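2-(acetamidomethylene)succinate hydrolase (Mesorhizobium loti, PDB 3KXP) catalyses the last step of vitamin B6 degradation, hydrolysing (E)-2-(acetamidomethylene)succinate to succinic semialdehyde, acetate, ammonia and carbon dioxide. Local coordinates at residues I171-E174 and A175-L179. Numbering follows the deposited sequence.
Sequences IETE and ALDAL
A175 and L176, in the first turn of helix 173-182, receive the side chain of I171, which comes just before the N-cap residue E172. This helix follows strand 159-165 in the alpha/beta hydrolase fold, and the I171 side chain lies about 7 Å from those of S142 and D166, probable active-site residues, without touching them. CG1 of I171 sits beside the backbone N (chi1 -63°), leaving CG2 anti to that N and directed at the helix, 3.9 Å from CB of A175. The same methyl is 3.9 Å from CG of L176, the two side chains crossing at about a right angle. Alanine suits a place so near the backbone: its CB is 3.4 Å from O of E172 and also touches CG of E172.

The carbonyl of E172 takes a weak i+3 bond from N of A175 and a weak i+4 bond from N of L176. The i+4 pattern continues as N of D177 donates to O of T173 (2.8 Å) and N of A178 to O of E174 (3.0 Å). E174 suits the exposed surface, its chain bent at chi2 (62°).

OD1 of D177 is 3.2 Å from O of T173, two acceptors, so its salt bridge to R244 probably matters for the charge. With an asparagine at D177, R244 would probably lose its charged mate. E174 and D177 are likely to gain from the positive helix end, against repulsion between OE2 of E174 and OD2 of D177, 5.1 Å apart. The helix start thus combines I171 packed on A175 and L176, exposed T173 and E174, and D177 tied to R244.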
loop_
_atom_site.group_PDB
_atom_site.type_symbol
_atom_site.label_atom_id
_atom_site.label_comp_id
_atom_site.label_asym_id
_atom_site.label_seq_id
_atom_site.Cartn_x
_atom_site.Cartn_y
_atom_site.Cartn_z
ATOM N N ILE A 171 17.672 6.470 -9.265
ATOM C CA ILE A 171 17.697 7.931 -9.286
ATOM C C ILE A 171 18.761 8.362 -10.299
ATOM O O ILE A 171 19.872 7.835 -10.293
ATOM C CB ILE A 171 18.043 8.488 -7.899
ATOM C CG1 ILE A 171 16.950 8.079 -6.904
ATOM C CG2 ILE A 171 18.199 9.999 -7.963
ATOM C CD1 ILE A 171 17.212 8.517 -5.482
ATOM N N GLU A 172 18.429 9.307 -11.175
ATOM C CA GLU A 172 19.394 9.743 -12.185
ATOM C C GLU A 172 20.548 10.573 -11.642
ATOM O O GLU A 172 20.404 11.321 -10.674
ATOM C CB GLU A 172 18.696 10.502 -13.321
ATOM C CG GLU A 172 17.672 11.509 -12.864
ATOM C CD GLU A 172 16.263 10.933 -12.771
ATOM O OE1 GLU A 172 15.466 11.500 -11.998
ATOM O OE2 GLU A 172 15.944 9.942 -13.473
ATOM N N THR A 173 21.701 10.422 -12.284
ATOM C CA THR A 173 22.919 11.123 -11.902
ATOM C C THR A 173 22.736 12.626 -11.676
ATOM O O THR A 173 23.238 13.181 -10.696
ATOM C CB THR A 173 24.011 10.916 -12.970
ATOM O OG1 THR A 173 24.279 9.517 -13.106
ATOM C CG2 THR A 173 25.295 11.630 -12.575
ATOM N N GLU A 174 22.013 13.277 -12.583
ATOM C CA GLU A 174 21.778 14.714 -12.492
ATOM C C GLU A 174 21.106 15.123 -11.183
ATOM O O GLU A 174 21.456 16.148 -10.595
ATOM C CB GLU A 174 20.920 15.184 -13.672
ATOM C CG GLU A 174 21.522 14.919 -15.054
ATOM C CD GLU A 174 21.717 13.435 -15.351
ATOM O OE1 GLU A 174 20.862 12.619 -14.935
ATOM O OE2 GLU A 174 22.721 13.088 -16.017
ATOM N N ALA A 175 20.143 14.321 -10.734
ATOM C CA ALA A 175 19.415 14.604 -9.502
ATOM C C ALA A 175 20.341 14.506 -8.289
ATOM O O ALA A 175 20.247 15.307 -7.353
ATOM C CB ALA A 175 18.235 13.641 -9.359
ATOM N N LEU A 176 21.234 13.523 -8.306
ATOM C CA LEU A 176 22.192 13.358 -7.225
ATOM C C LEU A 176 23.280 14.430 -7.331
ATOM O O LEU A 176 23.841 14.839 -6.315
ATOM C CB LEU A 176 22.802 11.952 -7.255
ATOM C CG LEU A 176 21.812 10.889 -6.751
ATOM C CD1 LEU A 176 22.285 9.477 -7.084
ATOM C CD2 LEU A 176 21.623 11.079 -5.251
ATOM N N ASP A 177 23.572 14.887 -8.550
ATOM C CA ASP A 177 24.571 15.943 -8.730
ATOM C C ASP A 177 24.046 17.180 -8.013
ATOM O O ASP A 177 24.788 17.875 -7.326
ATOM C CB ASP A 177 24.775 16.297 -10.213
ATOM C CG ASP A 177 25.497 15.208 -10.990
ATOM O OD1 ASP A 177 26.194 14.398 -10.357
ATOM O OD2 ASP A 177 25.381 15.163 -12.236
ATOM N N ALA A 178 22.750 17.435 -8.170
ATOM C CA ALA A 178 22.114 18.592 -7.561
ATOM C C ALA A 178 22.135 18.528 -6.042
ATOM O O ALA A 178 22.416 19.529 -5.373
ATOM C CB ALA A 178 20.679 18.713 -8.050
ATOM N N LEU A 179 21.821 17.354 -5.501
ATOM C CA LEU A 179 21.797 17.168 -4.051
ATOM C C LEU A 179 23.201 17.373 -3.487
ATOM O O LEU A 179 23.390 18.049 -2.476
ATOM C CB LEU A 179 21.288 15.762 -3.709
ATOM C CG LEU A 179 20.980 15.438 -2.247
ATOM C CD1 LEU A 179 20.161 14.162 -2.189
ATOM C CD2 LEU A 179 22.264 15.290 -1.455
#